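Local coordinates for nicotinate phosphoribosyltransferase (Saccharomyces cerevisiae, PDB 1VLP), which catalyses the ATP-dependent joining of nicotinate to a phosphoribosyl group, the first step in making NAD from nicotinic acid, at residues Y46-R51 and L386-K391; G286-L291 and T316-H321. All blocks are in the same frame, centred on the assembly; numbering follows the deposited sequence. Where two conformers were deposited one is given.

Contact 1: residues Y46-R51 and L386-K391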
# COMPACT_ATOMS: atom_id res chain seq x y z
N TYR A 46 -10.00 0.50 -11.88
CA TYR A 46 -9.75 1.19 -10.59
C TYR A 46 -10.35 2.58 -10.65
O TYR A 46 -10.38 3.19 -11.74
CB TYR A 46 -8.25 1.35 -10.29
CG TYR A 46 -7.44 0.07 -10.14
CD1 TYR A 46 -7.00 -0.63 -11.27
CD2 TYR A 46 -7.09 -0.42 -8.89
CE1 TYR A 46 -6.26 -1.80 -11.15
CE2 TYR A 46 -6.35 -1.59 -8.76
CZ TYR A 46 -5.95 -2.27 -9.93
OH TYR A 46 -5.19 -3.40 -9.86
N LYS A 47 -10.75 3.11 -9.49
CA LYS A 47 -11.34 4.43 -9.43
C LYS A 47 -10.72 5.24 -8.32
O LYS A 47 -10.54 4.77 -7.24
CB LYS A 47 -12.85 4.36 -9.20
CG LYS A 47 -13.47 5.67 -8.65
CD LYS A 47 -15.00 5.60 -8.35
CE LYS A 47 -15.56 7.00 -7.93
NZ LYS A 47 -15.45 7.38 -6.48
N TYR A 48 -10.45 6.48 -8.66
CA TYR A 48 -9.99 7.52 -7.70
C TYR A 48 -11.15 8.03 -6.89
O TYR A 48 -12.21 8.32 -7.40
CB TYR A 48 -9.36 8.67 -8.48
CG TYR A 48 -9.14 9.98 -7.76
CD1 TYR A 48 -7.98 10.19 -7.00
CD2 TYR A 48 -10.09 11.01 -7.84
CE1 TYR A 48 -7.76 11.38 -6.37
CE2 TYR A 48 -9.88 12.25 -7.18
CZ TYR A 48 -8.68 12.43 -6.50
OH TYR A 48 -8.45 13.64 -5.91
N THR A 49 -10.93 8.20 -5.60
CA THR A 49 -11.88 8.87 -4.75
C THR A 49 -11.13 9.80 -3.82
O THR A 49 -10.08 9.44 -3.27
CB THR A 49 -12.72 7.86 -3.91
OG1 THR A 49 -13.36 6.94 -4.78
CG2 THR A 49 -13.78 8.63 -3.11
N ASN A 50 -11.62 11.02 -3.75
CA ASN A 50 -11.12 12.00 -2.81
C ASN A 50 -12.06 12.05 -1.61
O ASN A 50 -13.16 12.62 -1.70
CB ASN A 50 -11.02 13.38 -3.47
CG ASN A 50 -10.47 14.45 -2.51
OD1 ASN A 50 -10.12 14.14 -1.37
ND2 ASN A 50 -10.44 15.74 -2.96
N ARG A 51 -11.66 11.39 -0.53
CA ARG A 51 -12.50 11.37 0.69
C ARG A 51 -12.49 12.74 1.41
O ARG A 51 -13.45 13.06 2.12
CB ARG A 51 -12.03 10.28 1.65
CG ARG A 51 -12.12 8.89 1.01
CD ARG A 51 -11.30 7.86 1.77
NE ARG A 51 -11.66 6.53 1.29
CZ ARG A 51 -11.11 5.41 1.71
NH1 ARG A 51 -10.14 5.45 2.60
NH2 ARG A 51 -11.52 4.24 1.18
N LEU A 386 -4.09 15.24 1.89
CA LEU A 386 -5.18 14.88 0.99
C LEU A 386 -5.48 13.41 1.22
O LEU A 386 -4.57 12.59 1.09
CB LEU A 386 -4.68 15.13 -0.44
CG LEU A 386 -5.66 15.10 -1.58
CD1 LEU A 386 -6.72 16.19 -1.40
CD2 LEU A 386 -4.87 15.29 -2.89
N ASN A 387 -6.73 13.10 1.57
CA ASN A 387 -7.20 11.72 1.84
C ASN A 387 -7.78 11.14 0.55
O ASN A 387 -9.02 11.14 0.36
CB ASN A 387 -8.26 11.73 2.93
CG ASN A 387 -8.76 10.31 3.35
OD1 ASN A 387 -8.36 9.28 2.80
ND2 ASN A 387 -9.67 10.29 4.33
N ILE A 388 -6.89 10.66 -0.30
CA ILE A 388 -7.26 10.09 -1.60
C ILE A 388 -6.89 8.60 -1.68
O ILE A 388 -5.90 8.13 -1.08
CB ILE A 388 -6.62 10.84 -2.78
CG1 ILE A 388 -5.10 11.02 -2.54
CG2 ILE A 388 -7.34 12.21 -2.94
CD1 ILE A 388 -4.29 11.56 -3.68
N VAL A 389 -7.68 7.89 -2.47
CA VAL A 389 -7.44 6.47 -2.75
C VAL A 389 -7.72 6.16 -4.20
O VAL A 389 -8.38 6.95 -4.86
CB VAL A 389 -8.32 5.56 -1.90
CG1 VAL A 389 -8.03 5.80 -0.42
CG2 VAL A 389 -9.77 5.73 -2.20
N ILE A 390 -7.12 5.09 -4.70
CA ILE A 390 -7.42 4.56 -6.04
C ILE A 390 -7.67 3.08 -5.77
O ILE A 390 -6.78 2.36 -5.38
CB ILE A 390 -6.29 4.82 -7.07
CG1 ILE A 390 -6.27 6.27 -7.45
CG2 ILE A 390 -6.48 3.95 -8.32
CD1 ILE A 390 -5.08 6.67 -8.30
N LYS A 391 -8.94 2.69 -5.87
CA LYS A 391 -9.46 1.41 -5.41
C LYS A 391 -9.94 0.52 -6.56
O LYS A 391 -10.47 1.04 -7.53
CB LYS A 391 -10.68 1.66 -4.53
CG LYS A 391 -11.89 2.34 -5.26
CD LYS A 391 -12.92 3.00 -4.30
CE LYS A 391 -14.17 3.48 -5.04
NZ LYS A 391 -15.31 3.55 -4.06
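Lys391 starts out over the backbone of the neighbouring strand, its CG 3.4 Å from Lys47 O. With CG lodged between backbone N and carbonyl carbon (chi1 63°) the chain runs extended, bringing CE to 3.6 Å from Thr49 OG1. Lys47 lies beside it, pointing the same way; it was modelled in two conformers, in one of which NZ bonds to Thr49 OG1 at 2.7 Å, a tentative bond. At the other end Arg51 reaches back over Val389, whose CG1 sits 3.7 Å above the guanidinium plane, over its centre. Asn387 meets the stem of this arginine, OD1 lying 3.4 Å from Arg51 CD with amide and guanidinium planes perpendicular, while Asn387 O accepts from Arg51 N through a bent bond (2.8 Å, 135°). An alanine in place of Asn387 would remove the amide from beside CB and CD of Arg51, and the arginine would probably be freer to swing off Val389. Paired N-H···O bonds join Lys47 to Lys391 and Thr49 to Val389, the hydrogen-bonded pairs of an antiparallel ladder that lays strand 43-50, in the N-terminal family region, against strand 388-395, from the later NAPRTase region. On the opposite face, Tyr48 and Asn50 pack against Ile390 and Ile388. Through Tyr48 and both isoleucines that face rests on helix 144-159, while strand 126-134 flanks strand 43-50 on the side away from strand 388-395.

Contact 2: residues G286-L291 and T316-H321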
# COMPACT_ATOMS: atom_id res chain seq x y z
N GLY A 286 -13.65 -10.12 6.06
CA GLY A 286 -13.77 -10.29 7.50
C GLY A 286 -12.83 -11.39 7.97
O GLY A 286 -12.69 -12.41 7.34
N THR A 287 -12.14 -11.12 9.06
CA THR A 287 -11.18 -12.09 9.58
C THR A 287 -11.76 -13.49 9.93
O THR A 287 -11.10 -14.51 9.69
CB THR A 287 -10.39 -11.45 10.72
OG1 THR A 287 -9.60 -10.39 10.18
CG2 THR A 287 -9.50 -12.47 11.39
N ASP A 288 -12.99 -13.56 10.42
CA ASP A 288 -13.65 -14.84 10.66
C ASP A 288 -13.72 -15.80 9.45
O ASP A 288 -13.49 -17.03 9.57
CB ASP A 288 -15.06 -14.58 11.21
CG ASP A 288 -15.06 -14.00 12.61
OD1 ASP A 288 -14.02 -14.06 13.29
OD2 ASP A 288 -16.11 -13.47 13.02
N ASP A 289 -14.06 -15.25 8.27
CA ASP A 289 -14.13 -16.08 7.08
C ASP A 289 -12.73 -16.62 6.74
O ASP A 289 -12.58 -17.81 6.40
CB ASP A 289 -14.65 -15.30 5.88
CG ASP A 289 -14.73 -16.16 4.66
OD1 ASP A 289 -15.63 -17.01 4.68
OD2 ASP A 289 -13.88 -16.03 3.74
N PHE A 290 -11.75 -15.71 6.82
CA PHE A 290 -10.35 -16.05 6.57
C PHE A 290 -9.89 -17.19 7.47
O PHE A 290 -9.30 -18.18 7.00
CB PHE A 290 -9.41 -14.87 6.74
CG PHE A 290 -8.01 -15.20 6.39
CD1 PHE A 290 -7.56 -15.13 5.09
CD2 PHE A 290 -7.13 -15.63 7.36
CE1 PHE A 290 -6.28 -15.49 4.78
CE2 PHE A 290 -5.84 -16.00 7.02
CZ PHE A 290 -5.43 -15.92 5.77
N LEU A 291 -10.19 -17.08 8.75
CA LEU A 291 -9.77 -18.09 9.74
C LEU A 291 -10.32 -19.52 9.50
O LEU A 291 -9.65 -20.52 9.82
CB LEU A 291 -10.06 -17.58 11.13
CG LEU A 291 -9.14 -16.43 11.59
CD1 LEU A 291 -9.48 -16.06 13.01
CD2 LEU A 291 -7.61 -16.67 11.43
N THR A 316 -5.65 -8.61 17.89
CA THR A 316 -4.51 -9.33 18.45
C THR A 316 -4.96 -10.52 19.30
O THR A 316 -4.42 -11.63 19.20
CB THR A 316 -3.64 -8.33 19.28
OG1 THR A 316 -3.17 -7.26 18.42
CG2 THR A 316 -2.40 -9.02 19.97
N LYS A 317 -5.97 -10.30 20.12
CA LYS A 317 -6.50 -11.34 20.97
C LYS A 317 -7.05 -12.48 20.12
O LYS A 317 -6.81 -13.64 20.43
CB LYS A 317 -7.55 -10.77 21.91
CG LYS A 317 -6.93 -9.86 22.99
CD LYS A 317 -7.87 -9.61 24.18
CE LYS A 317 -9.10 -8.92 23.83
NZ LYS A 317 -9.84 -8.47 25.09
N LYS A 318 -7.79 -12.11 19.07
CA LYS A 318 -8.49 -13.08 18.21
C LYS A 318 -7.47 -13.98 17.51
O LYS A 318 -7.63 -15.23 17.44
CB LYS A 318 -9.38 -12.36 17.19
CG LYS A 318 -10.09 -13.27 16.21
CD LYS A 318 -10.99 -12.49 15.23
CE LYS A 318 -12.41 -12.41 15.74
NZ LYS A 318 -13.18 -11.54 14.84
N ILE A 319 -6.46 -13.35 16.93
CA ILE A 319 -5.38 -14.05 16.21
C ILE A 319 -4.53 -14.94 17.13
O ILE A 319 -4.19 -16.07 16.77
CB ILE A 319 -4.47 -13.03 15.46
CG1 ILE A 319 -5.23 -12.43 14.29
CG2 ILE A 319 -3.21 -13.67 14.98
CD1 ILE A 319 -5.76 -13.44 13.27
N SER A 320 -4.21 -14.43 18.31
CA SER A 320 -3.46 -15.19 19.30
C SER A 320 -4.19 -16.46 19.70
O SER A 320 -3.62 -17.54 19.71
CB SER A 320 -3.17 -14.33 20.55
OG SER A 320 -2.56 -15.10 21.57
N HIS A 321 -5.48 -16.33 20.02
CA HIS A 321 -6.31 -17.50 20.31
C HIS A 321 -6.29 -18.47 19.13
O HIS A 321 -6.17 -19.66 19.32
CB HIS A 321 -7.74 -17.06 20.61
CG HIS A 321 -8.73 -18.21 20.64
ND1 HIS A 321 -8.68 -19.18 21.61
CD2 HIS A 321 -9.75 -18.54 19.82
CE1 HIS A 321 -9.63 -20.07 21.39
NE2 HIS A 321 -10.31 -19.70 20.32
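Asp288 and Lys318 form a salt bridge between two helices, Lys318 NZ donating to Asp288 OD1 at 3.1 Å. The ammonium approaches from above the carboxylate plane, 38° out of it, and the two side chains cross at about a right angle. OD2 of Asp288 stays farther off, 4.0 Å from Lys318 NZ, so one oxygen carries the bridge. Lys318 sets out with CG anti to its backbone N and runs straight until the chain bends (chi3 -94°), bringing CE and NZ round to the acid. Both residues are exposed, so solvent probably screens the pair. Asp288 also lies in the first turn of its helix, where a negative charge is likely to suit the helix dipole; Gly286 occupies the N-cap position just before that turn, with a positive phi (89°) that glycine adopts readily.

Both helices, 287-291 and 312-326, lie in the TIM-barrel-related part of the enzyme, after strands 279-281 and 304-307, neighbours in its parallel sheet. The helical segments point nearly the same way but their axes approach no closer than 11.9 Å, and the space between is bridged by side chains, above all the lysine.

Beneath the salt bridge the contacts turn apolar. Thr287 CG2 meets the lysine stem, 4.1 Å from Lys318 CD, the two side chains sliding past each other in opposite directions; its OG1 is engaged by Asp405 and Thr282. Farther down, Leu291 and Ile319 cross obliquely, with Leu291 CD2 and Ile319 CD1 4.2 Å apart, and CD1 of the leucine reaches 4.3 Å from Lys318 CG. Ile319 also packs on Ile336 of strand 335-338, and Leu291 touches His322 one residue beyond the second segment.

The centre of contact 1 lies about 13 Å from that of the chain, and that of contact 2 about 22 Å, so the second is the more peripheral; both are partly buried, and they do not touch. They share no helix or strand: one pairs strands of the antiparallel sheet, the other sets two helices of the parallel-sheet region side by side. Contact 1 holds chiefly by main-chain bonds, with a buried face and a more open, positively charged one. Contact 2, nested within the chain that contact 1 closes, joins segments only 25 residues apart, against 335 for contact 1, buries far less surface, and depends on side chains alone, with opposite charges outside and aliphatic groups within.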